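Lmo0488 protein (Listeria monocytogenes serovar 1/2a, PDB 5TED) probably activates transcription of protocatechuate-biosynthesis genes in response to shikimate, as a LysR-type regulator of which this chain is the effector-binding domain. Local coordinates at residues Q77-H87 / V145-K156; L114-I125 / N171-I179. All coordinates share one frame; numbering follows the deposited sequence.

In the fold
Interaction 1 pairs two antiparallel strands, and interaction 2 lays helix 115-124 over the chain that runs into strand 177-184; both reach the same mixed sheet, in which strands 69-84 and 177-184 are neighbours. Their centres lie about 16 Å apart, yet they touch: Gln77 N is 2.9 Å from Arg177 O, a probable hydrogen bond, Leu79 CD1 packs 3.8 Å from Leu117 CD2, and Pro155 CD lies 3.9 Å from Leu114 CD1. Shikimate sits where they converge, in this LysR-type domain of the periplasmic-binding-protein clan. Interaction 2 gives its pocket Leu114 and Arg177, and interaction 1 gives Pro155, whose side chain comes within about 4 Å of the ligand.

Interaction 1. Residues Q77-H87 / V145-K156; sequences QELVVVVAENH and VSVDYGISIMPK
Residues 79-82 pair antiparallel with 152-155 through hydrogen-bonded pairs Val80-Met154 and Val82-Ser152, the short strand axes approaching to 4.6 Å at 141°. A fifth backbone bond, Lys156 N to Glu78 O (2.8 Å), extends the ladder one step beyond the non-hydrogen-bonded pair Leu79-Pro155. On the face bearing Val82, a chi1 of 63° puts Met154 CG 3.7 Å from Val82 CG2, and SD continues past the same methyl at 3.8 Å. Ser152 OG, buried beside Val82 CB, has no polar partner in the model. Beyond the ladder, Ile151 CG2 makes a CH-pi contact over one face of the His87 imidazole, 3.7 Å from the ring centroid and 29° off its normal, and meets Val83 CG1 at a tight 3.5 Å; His87 ND1 bonds Leu89 N. Asp148, C-prime residue of the Schellman motif ending helix 138-146, points OD1 at the ring edge without bonding; a water instead links OD1 to Ala84 N and Gly150 O. At the other end, Gln77 OE1 touches CB of Pro155, a shikimate-pocket residue (3.4 Å), while accepting a bond from Arg177 NE, and its NE2 bonds Thr12 OG1. In this effector-binding domain, strand 165-170 flanks strand 69-84, with Val167 against Val80, while helix 138-146 lays Met141 on Ser152 and Met154, and strand 104-108 brings Tyr105 against Ile151 and Ile153.

Interaction 2. Residues L114-I125 / N171-I179; sequences LRPLIDSLFAEI and NEPKHDRFI. With SKM ((3R,4S,5R)-3,4,5-trihydroxycyclohex-1-ene-1-carboxylic acid), chain D.
Leu114 lies over the Arg177 guanidinium with its CD2 3.7 Å above the centre of the plane, the two side chains set roughly perpendicular, and Ile179 CG1 covers the opposite face. Clamped between these aliphatic groups, the flat group presents its edge to shikimate in the effector pocket of this LysR-type domain: NH2 donates to carboxylate oxygen O3 at 3.1 Å, and the N-H...O angle of 166° shows a nearly straight bond. NH1 bonds Ser61 OG and NE makes a further bond, which should fix the rotation of the group; the chain bends at chi2, and its CG also meets Leu114 CD2 at 3.5 Å. Three residues on, Leu117 spreads its branches, CD2 reaching Arg177 CB and CD1 reaching His175 CB. Leu121 and His175 run antiparallel alongside one another, bringing Leu121 CD2 to 3.4 Å from His175 CD2. The imidazole then donates from NE2 to Glu124 OE1 (2.8 Å), on the syn lone pair, but the oxygen is tilted out of the imidazole plane, the bond is bent to 130° and the ring and carboxylate planes stand 70° apart. Glu124 extends to this point, and a water bridges its OE2 to Glu172 OE2, probably easing the approach of two like charges. Pro173, after a cis peptide bond, fits against Leu121 and Ile125, its CD 3.7 Å from Ile125 CG2. Helix 115-124 thus covers the chain entering strand 177-184, with Leu79 of strand 69-84 against Leu121, and Phe107 and Phe108 of strand 104-108 against Ile118.

Interaction 1. Residues Q77-H87 / V145-K156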
loop_
_atom_site.group_PDB
_atom_site.type_symbol
_atom_site.label_atom_id
_atom_site.label_comp_id
_atom_site.label_asym_id
_atom_site.label_seq_id
_atom_site.Cartn_x
_atom_site.Cartn_y
_atom_site.Cartn_z
ATOM N N GLN A 77 -0.111 8.575 15.965
ATOM C CA GLN A 77 1.180 8.075 15.503
ATOM C C GLN A 77 2.271 9.055 15.889
ATOM O O GLN A 77 2.012 10.228 16.172
ATOM C CB GLN A 77 1.195 7.851 13.985
ATOM C CG GLN A 77 0.231 6.780 13.540
ATOM C CD GLN A 77 0.131 6.671 12.045
ATOM O OE1 GLN A 77 0.162 7.677 11.330
ATOM N NE2 GLN A 77 0.010 5.443 11.557
ATOM N N GLU A 78 3.501 8.556 15.892
ATOM C CA GLU A 78 4.681 9.372 16.126
ATOM C C GLU A 78 5.360 9.632 14.784
ATOM O O GLU A 78 5.696 8.687 14.065
ATOM C CB GLU A 78 5.638 8.665 17.090
ATOM C CG GLU A 78 6.948 9.402 17.330
ATOM C CD GLU A 78 8.017 8.523 17.990
ATOM O OE1 GLU A 78 7.715 7.350 18.330
ATOM O OE2 GLU A 78 9.162 9.009 18.163
ATOM N N LEU A 79 5.568 10.902 14.452
ATOM C CA LEU A 79 6.351 11.238 13.272
ATOM C C LEU A 79 7.843 11.095 13.567
ATOM O O LEU A 79 8.320 11.517 14.621
ATOM C CB LEU A 79 6.037 12.659 12.818
ATOM C CG LEU A 79 4.660 12.818 12.181
ATOM C CD1 LEU A 79 4.530 14.230 11.594
ATOM C CD2 LEU A 79 4.443 11.722 11.136
ATOM N N VAL A 80 8.571 10.471 12.632
ATOM C CA VAL A 80 10.009 10.272 12.739
ATOM C C VAL A 80 10.655 10.699 11.428
ATOM O O VAL A 80 9.992 10.833 10.401
ATOM C CB VAL A 80 10.384 8.804 13.047
ATOM C CG1 VAL A 80 10.008 8.436 14.456
ATOM C CG2 VAL A 80 9.719 7.842 12.027
ATOM N N VAL A 81 11.970 10.882 11.465
ATOM C CA VAL A 81 12.755 11.084 10.252
ATOM C C VAL A 81 13.489 9.783 9.944
ATOM O O VAL A 81 14.084 9.168 10.845
ATOM C CB VAL A 81 13.721 12.274 10.398
ATOM C CG1 VAL A 81 14.715 12.296 9.248
ATOM C CG2 VAL A 81 12.940 13.594 10.428
ATOM N N VAL A 82 13.419 9.347 8.679
ATOM C CA VAL A 82 13.975 8.076 8.231
ATOM C C VAL A 82 15.030 8.361 7.165
ATOM O O VAL A 82 14.783 9.114 6.218
ATOM C CB VAL A 82 12.877 7.136 7.692
ATOM C CG1 VAL A 82 13.441 5.768 7.428
ATOM C CG2 VAL A 82 11.713 7.069 8.682
ATOM N N VAL A 83 16.207 7.761 7.323
ATOM C CA VAL A 83 17.339 8.024 6.453
ATOM C C VAL A 83 17.997 6.698 6.134
ATOM O O VAL A 83 17.859 5.729 6.886
ATOM C CB VAL A 83 18.352 9.009 7.104
ATOM C CG1 VAL A 83 17.647 10.294 7.530
ATOM C CG2 VAL A 83 19.047 8.369 8.305
ATOM N N ALA A 84 18.695 6.645 4.999
ATOM C CA ALA A 84 19.422 5.426 4.676
ATOM C C ALA A 84 20.430 5.132 5.783
ATOM O O ALA A 84 20.897 6.030 6.487
ATOM C CB ALA A 84 20.123 5.548 3.321
ATOM N N GLU A 85 20.772 3.856 5.934
ATOM C CA GLU A 85 21.569 3.445 7.081
ATOM C C GLU A 85 22.981 4.021 7.062
ATOM O O GLU A 85 23.632 4.047 8.108
ATOM C CB GLU A 85 21.553 1.913 7.169
ATOM C CG GLU A 85 22.300 1.180 6.074
ATOM C CD GLU A 85 22.182 -0.334 6.207
ATOM O OE1 GLU A 85 22.596 -1.040 5.267
ATOM O OE2 GLU A 85 21.653 -0.818 7.234
ATOM N N ASN A 86 23.457 4.532 5.928
ATOM C CA ASN A 86 24.772 5.160 5.871
ATOM C C ASN A 86 24.682 6.655 5.605
ATOM O O ASN A 86 25.683 7.283 5.242
ATOM C CB ASN A 86 25.642 4.477 4.817
ATOM C CG ASN A 86 25.958 3.043 5.181
ATOM O OD1 ASN A 86 26.212 2.733 6.348
ATOM N ND2 ASN A 86 25.918 2.153 4.192
ATOM N N HIS A 87 23.500 7.233 5.786
ATOM C CA HIS A 87 23.304 8.657 5.599
ATOM C C HIS A 87 24.050 9.438 6.684
ATOM O O HIS A 87 24.220 8.952 7.809
ATOM C CB HIS A 87 21.806 8.980 5.643
ATOM C CG HIS A 87 21.463 10.366 5.193
ATOM N ND1 HIS A 87 21.519 11.459 6.033
ATOM C CD2 HIS A 87 21.021 10.832 3.999
ATOM C CE1 HIS A 87 21.152 12.541 5.369
ATOM N NE2 HIS A 87 20.839 12.188 4.133
ATOM N N VAL A 145 13.827 5.415 0.599
ATOM C CA VAL A 145 14.844 5.820 1.570
ATOM C C VAL A 145 15.904 4.741 1.684
ATOM O O VAL A 145 17.101 5.029 1.794
ATOM C CB VAL A 145 14.233 6.123 2.954
ATOM C CG1 VAL A 145 15.359 6.509 3.914
ATOM C CG2 VAL A 145 13.240 7.241 2.879
ATOM N N SER A 146 15.474 3.475 1.613
ATOM C CA SER A 146 16.365 2.338 1.791
ATOM C C SER A 146 17.444 2.261 0.713
ATOM O O SER A 146 18.506 1.672 0.959
ATOM C CB SER A 146 15.530 1.052 1.784
ATOM O OG SER A 146 16.249 -0.033 2.336
ATOM N N VAL A 147 17.210 2.841 -0.461
ATOM C CA VAL A 147 18.240 2.935 -1.488
ATOM C C VAL A 147 18.892 4.317 -1.486
ATOM O O VAL A 147 19.540 4.705 -2.460
ATOM C CB VAL A 147 17.701 2.557 -2.881
ATOM C CG1 VAL A 147 17.238 1.090 -2.900
ATOM C CG2 VAL A 147 16.571 3.471 -3.297
ATOM N N ASP A 148 18.708 5.077 -0.405
ATOM C CA ASP A 148 19.312 6.397 -0.240
ATOM C C ASP A 148 18.958 7.324 -1.397
ATOM O O ASP A 148 19.763 8.165 -1.811
ATOM C CB ASP A 148 20.831 6.294 -0.039
ATOM C CG ASP A 148 21.445 7.575 0.539
ATOM O OD1 ASP A 148 20.712 8.390 1.120
ATOM O OD2 ASP A 148 22.669 7.756 0.423
ATOM N N TYR A 149 17.743 7.171 -1.924
ATOM C CA TYR A 149 17.232 8.109 -2.909
ATOM C C TYR A 149 16.812 9.425 -2.260
ATOM O O TYR A 149 16.690 10.439 -2.954
ATOM C CB TYR A 149 16.068 7.478 -3.692
ATOM C CG TYR A 149 15.702 8.294 -4.917
ATOM C CD1 TYR A 149 16.595 8.442 -5.979
ATOM C CD2 TYR A 149 14.483 8.935 -4.999
ATOM C CE1 TYR A 149 16.266 9.215 -7.099
ATOM C CE2 TYR A 149 14.137 9.704 -6.110
ATOM C CZ TYR A 149 15.028 9.839 -7.155
ATOM O OH TYR A 149 14.670 10.609 -8.241
ATOM N N GLY A 150 16.623 9.433 -0.947
ATOM C CA GLY A 150 16.287 10.641 -0.219
ATOM C C GLY A 150 16.103 10.289 1.241
ATOM O O GLY A 150 16.318 9.145 1.656
ATOM N N ILE A 151 15.700 11.286 2.024
ATOM C CA ILE A 151 15.278 11.064 3.403
ATOM C C ILE A 151 13.772 11.294 3.471
ATOM O O ILE A 151 13.155 11.785 2.529
ATOM C CB ILE A 151 16.018 11.971 4.407
ATOM C CG1 ILE A 151 15.637 13.444 4.207
ATOM C CG2 ILE A 151 17.539 11.741 4.345
ATOM C CD1 ILE A 151 16.192 14.352 5.329
ATOM N N SER A 152 13.177 10.977 4.621
ATOM C CA SER A 152 11.745 11.232 4.732
ATOM C C SER A 152 11.360 11.534 6.178
ATOM O O SER A 152 12.077 11.190 7.117
ATOM C CB SER A 152 10.930 10.044 4.201
ATOM O OG SER A 152 10.918 8.984 5.144
ATOM N N ILE A 153 10.213 12.201 6.331
ATOM C CA ILE A 153 9.482 12.274 7.593
ATOM C C ILE A 153 8.184 11.502 7.403
ATOM O O ILE A 153 7.461 11.734 6.429
ATOM C CB ILE A 153 9.207 13.729 8.004
ATOM C CG1 ILE A 153 8.365 13.790 9.281
ATOM C CG2 ILE A 153 8.480 14.466 6.889
ATOM C CD1 ILE A 153 8.181 15.212 9.817
ATOM N N MET A 154 7.886 10.579 8.311
ATOM C CA MET A 154 6.755 9.677 8.113
ATOM C C MET A 154 6.364 9.091 9.461
ATOM O O MET A 154 7.100 9.228 10.438
ATOM C CB MET A 154 7.094 8.563 7.109
ATOM C CG MET A 154 8.206 7.641 7.549
ATOM S SD MET A 154 8.829 6.543 6.239
ATOM C CE MET A 154 7.327 5.672 5.777
ATOM N N PRO A 155 5.212 8.422 9.541
ATOM C CA PRO A 155 4.826 7.780 10.805
ATOM C C PRO A 155 5.774 6.647 11.149
ATOM O O PRO A 155 6.218 5.897 10.278
ATOM C CB PRO A 155 3.411 7.239 10.529
ATOM C CG PRO A 155 2.989 7.780 9.233
ATOM C CD PRO A 155 4.238 8.169 8.468
ATOM N N LYS A 156 6.043 6.484 12.442
ATOM C CA LYS A 156 6.798 5.322 12.882
ATOM C C LYS A 156 5.897 4.094 12.774
ATOM O O LYS A 156 4.853 4.027 13.422
ATOM C CB LYS A 156 7.304 5.526 14.304
ATOM C CG LYS A 156 8.307 4.460 14.727
ATOM C CD LYS A 156 8.519 4.451 16.237
ATOM C CE LYS A 156 9.975 4.187 16.573
ATOM N NZ LYS A 156 10.192 3.916 18.023
HETATM O O HOH W 1 3.506 5.840 15.452
HETATM O O HOH W 2 18.476 8.633 2.966
#

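Interaction 2. Residues L114-I125 / N171-I179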
loop_
_atom_site.group_PDB
_atom_site.type_symbol
_atom_site.label_atom_id
_atom_site.label_comp_id
_atom_site.label_asym_id
_atom_site.label_seq_id
_atom_site.Cartn_x
_atom_site.Cartn_y
_atom_site.Cartn_z
ATOM N N LEU A 114 -1.675 13.603 5.937
ATOM C CA LEU A 114 -0.584 13.998 6.824
ATOM C C LEU A 114 0.036 15.337 6.438
ATOM O O LEU A 114 0.742 15.937 7.255
ATOM C CB LEU A 114 0.513 12.937 6.808
ATOM C CG LEU A 114 0.750 12.097 8.050
ATOM C CD1 LEU A 114 2.022 11.290 7.845
ATOM C CD2 LEU A 114 0.841 12.968 9.292
ATOM N N ARG A 115 -0.197 15.825 5.215
ATOM C CA ARG A 115 0.567 16.985 4.762
ATOM C C ARG A 115 0.289 18.264 5.545
ATOM O O ARG A 115 1.226 19.036 5.776
ATOM C CB ARG A 115 0.339 17.227 3.268
ATOM C CG ARG A 115 1.222 16.344 2.373
ATOM C CD ARG A 115 2.683 16.777 2.395
ATOM N NE ARG A 115 2.790 18.176 2.003
ATOM C CZ ARG A 115 2.646 18.594 0.750
ATOM N NH1 ARG A 115 2.411 17.713 -0.220
ATOM N NH2 ARG A 115 2.730 19.889 0.469
ATOM N N PRO A 116 -0.949 18.542 5.982
ATOM C CA PRO A 116 -1.150 19.725 6.843
ATOM C C PRO A 116 -0.236 19.760 8.060
ATOM O O PRO A 116 0.417 20.780 8.309
ATOM C CB PRO A 116 -2.632 19.625 7.223
ATOM C CG PRO A 116 -3.255 18.970 6.038
ATOM C CD PRO A 116 -2.236 17.949 5.567
ATOM N N LEU A 117 -0.164 18.668 8.825
ATOM C CA LEU A 117 0.744 18.614 9.970
ATOM C C LEU A 117 2.197 18.779 9.537
ATOM O O LEU A 117 2.942 19.594 10.100
ATOM C CB LEU A 117 0.554 17.297 10.729
ATOM C CG LEU A 117 1.517 17.011 11.880
ATOM C CD1 LEU A 117 1.508 18.166 12.879
ATOM C CD2 LEU A 117 1.181 15.711 12.588
ATOM N N ILE A 118 2.629 17.998 8.549
ATOM C CA ILE A 118 4.026 18.058 8.125
ATOM C C ILE A 118 4.380 19.464 7.655
ATOM O O ILE A 118 5.387 20.043 8.081
ATOM C CB ILE A 118 4.314 17.003 7.039
ATOM C CG1 ILE A 118 4.349 15.597 7.646
ATOM C CG2 ILE A 118 5.630 17.337 6.314
ATOM C CD1 ILE A 118 4.219 14.472 6.620
ATOM N N ASP A 119 3.561 20.038 6.767
ATOM C CA ASP A 119 3.854 21.387 6.282
ATOM C C ASP A 119 3.908 22.389 7.431
ATOM O O ASP A 119 4.727 23.319 7.419
ATOM C CB ASP A 119 2.809 21.824 5.250
ATOM C CG ASP A 119 2.887 21.025 3.955
ATOM O OD1 ASP A 119 3.864 20.271 3.764
ATOM O OD2 ASP A 119 1.956 21.136 3.137
ATOM N N SER A 120 3.034 22.234 8.426
ATOM C CA SER A 120 3.066 23.190 9.527
ATOM C C SER A 120 4.341 23.048 10.349
ATOM O O SER A 120 4.887 24.055 10.816
ATOM C CB SER A 120 1.822 23.043 10.408
ATOM O OG SER A 120 1.920 21.927 11.271
ATOM N N LEU A 121 4.866 21.828 10.487
ATOM C CA LEU A 121 6.118 21.641 11.216
ATOM C C LEU A 121 7.271 22.364 10.525
ATOM O O LEU A 121 8.105 22.993 11.186
ATOM C CB LEU A 121 6.425 20.148 11.352
ATOM C CG LEU A 121 5.431 19.293 12.143
ATOM C CD1 LEU A 121 5.914 17.838 12.253
ATOM C CD2 LEU A 121 5.249 19.900 13.514
ATOM N N PHE A 122 7.344 22.273 9.195
ATOM C CA PHE A 122 8.405 22.969 8.469
ATOM C C PHE A 122 8.185 24.473 8.484
ATOM O O PHE A 122 9.146 25.247 8.582
ATOM C CB PHE A 122 8.494 22.471 7.018
ATOM C CG PHE A 122 9.148 21.124 6.866
ATOM C CD1 PHE A 122 10.507 20.962 7.104
ATOM C CD2 PHE A 122 8.409 20.023 6.440
ATOM C CE1 PHE A 122 11.109 19.712 6.973
ATOM C CE2 PHE A 122 9.005 18.770 6.285
ATOM C CZ PHE A 122 10.361 18.617 6.547
ATOM N N ALA A 123 6.932 24.911 8.363
ATOM C CA ALA A 123 6.656 26.342 8.435
ATOM C C ALA A 123 6.968 26.891 9.823
ATOM O O ALA A 123 7.462 28.017 9.957
ATOM C CB ALA A 123 5.207 26.617 8.043
ATOM N N GLU A 124 6.686 26.112 10.869
ATOM C CA GLU A 124 6.973 26.565 12.229
ATOM C C GLU A 124 8.449 26.895 12.404
ATOM O O GLU A 124 8.798 27.903 13.027
ATOM C CB GLU A 124 6.562 25.501 13.240
ATOM C CG GLU A 124 6.916 25.843 14.667
ATOM C CD GLU A 124 6.341 24.856 15.658
ATOM O OE1 GLU A 124 5.476 24.043 15.258
ATOM O OE2 GLU A 124 6.755 24.896 16.836
ATOM N N ILE A 125 9.330 26.051 11.870
ATOM C CA ILE A 125 10.769 26.250 11.996
ATOM C C ILE A 125 11.278 27.042 10.793
ATOM O O ILE A 125 12.490 27.147 10.570
ATOM C CB ILE A 125 11.500 24.902 12.163
ATOM C CG1 ILE A 125 11.218 23.977 10.975
ATOM C CG2 ILE A 125 11.068 24.225 13.459
ATOM C CD1 ILE A 125 12.138 22.766 10.902
ATOM N N ASN A 171 13.145 15.665 18.066
ATOM C CA ASN A 171 13.086 16.429 19.307
ATOM C C ASN A 171 12.220 17.672 19.130
ATOM O O ASN A 171 11.204 17.830 19.806
ATOM C CB ASN A 171 14.499 16.798 19.767
ATOM C CG ASN A 171 15.348 15.573 20.066
ATOM O OD1 ASN A 171 14.859 14.587 20.629
ATOM N ND2 ASN A 171 16.622 15.631 19.702
ATOM N N GLU A 172 12.593 18.541 18.196
ATOM C CA GLU A 172 11.848 19.765 17.910
ATOM C C GLU A 172 11.581 19.914 16.396
ATOM O O GLU A 172 12.429 19.552 15.577
ATOM C CB GLU A 172 12.640 20.975 18.426
ATOM C CG GLU A 172 11.918 22.306 18.349
ATOM C CD GLU A 172 10.989 22.537 19.529
ATOM O OE1 GLU A 172 11.156 21.853 20.564
ATOM O OE2 GLU A 172 10.093 23.402 19.416
ATOM N N PRO A 173 10.395 20.418 16.014
ATOM C CA PRO A 173 9.241 20.745 16.858
ATOM C C PRO A 173 8.407 19.492 17.143
ATOM O O PRO A 173 8.406 18.583 16.327
ATOM C CB PRO A 173 8.459 21.748 16.013
ATOM C CG PRO A 173 8.790 21.387 14.602
ATOM C CD PRO A 173 10.166 20.776 14.601
ATOM N N LYS A 174 7.718 19.433 18.278
ATOM C CA LYS A 174 6.922 18.275 18.642
ATOM C C LYS A 174 5.443 18.594 18.509
ATOM O O LYS A 174 4.960 19.580 19.072
ATOM N N HIS A 175 4.737 17.756 17.753
ATOM C CA HIS A 175 3.294 17.912 17.636
ATOM C C HIS A 175 2.652 16.547 17.410
ATOM O O HIS A 175 3.249 15.645 16.814
ATOM C CB HIS A 175 2.906 18.894 16.515
ATOM C CG HIS A 175 3.208 20.333 16.830
ATOM N ND1 HIS A 175 2.370 21.124 17.588
ATOM C CD2 HIS A 175 4.255 21.122 16.485
ATOM C CE1 HIS A 175 2.888 22.336 17.698
ATOM N NE2 HIS A 175 4.030 22.362 17.037
ATOM N N ASP A 176 1.421 16.418 17.891
ATOM C CA ASP A 176 0.714 15.151 17.881
ATOM C C ASP A 176 0.110 14.880 16.508
ATOM O O ASP A 176 -0.403 15.787 15.848
ATOM C CB ASP A 176 -0.372 15.155 18.955
ATOM C CG ASP A 176 0.197 15.397 20.337
ATOM O OD1 ASP A 176 0.790 14.453 20.903
ATOM O OD2 ASP A 176 0.069 16.536 20.843
ATOM N N ARG A 177 0.230 13.640 16.059
ATOM C CA ARG A 177 -0.409 13.159 14.835
ATOM C C ARG A 177 -1.577 12.293 15.295
ATOM O O ARG A 177 -1.372 11.178 15.764
ATOM C CB ARG A 177 0.575 12.357 13.975
ATOM C CG ARG A 177 0.095 11.989 12.558
ATOM C CD ARG A 177 -1.116 11.021 12.574
ATOM N NE ARG A 177 -1.262 10.276 11.318
ATOM C CZ ARG A 177 -1.977 10.678 10.266
ATOM N NH1 ARG A 177 -2.638 11.830 10.303
ATOM N NH2 ARG A 177 -2.050 9.910 9.181
ATOM N N PHE A 178 -2.794 12.815 15.193
ATOM C CA PHE A 178 -3.985 12.061 15.555
ATOM C C PHE A 178 -4.643 11.481 14.310
ATOM O O PHE A 178 -4.543 12.046 13.216
ATOM C CB PHE A 178 -4.991 12.931 16.301
ATOM C CG PHE A 178 -4.559 13.289 17.687
ATOM C CD1 PHE A 178 -4.592 12.352 18.707
ATOM C CD2 PHE A 178 -4.109 14.567 17.968
ATOM C CE1 PHE A 178 -4.188 12.691 19.983
ATOM C CE2 PHE A 178 -3.706 14.910 19.240
ATOM C CZ PHE A 178 -3.743 13.976 20.247
ATOM N N ILE A 179 -5.316 10.348 14.501
ATOM C CA ILE A 179 -6.095 9.677 13.464
ATOM C C ILE A 179 -7.521 9.515 13.978
ATOM O O ILE A 179 -7.732 9.187 15.153
ATOM C CB ILE A 179 -5.470 8.314 13.102
ATOM C CG1 ILE A 179 -4.135 8.527 12.374
ATOM C CG2 ILE A 179 -6.449 7.457 12.274
ATOM C CD1 ILE A 179 -3.355 7.267 12.163
HETATM O O12 SKM D . -0.413 6.363 4.413
HETATM C C8 SKM D . 0.158 7.591 3.969
HETATM C C6 SKM D . -0.625 8.198 3.019
HETATM O O7 SKM D . -0.054 9.432 2.584
HETATM C C5 SKM D . -2.142 8.576 3.554
HETATM C C4 SKM D . -2.131 9.312 4.824
HETATM C C1 SKM D . -3.349 10.121 5.295
HETATM O O2 SKM D . -4.219 10.466 4.445
HETATM O O3 SKM D . -3.463 10.450 6.516
HETATM C C10 SKM D . -0.840 9.210 5.768
HETATM C C9 SKM D . 0.370 8.609 5.297
HETATM O O11 SKM D . 0.914 7.875 6.320
HETATM O O HOH W 3 7.159 23.163 19.304
#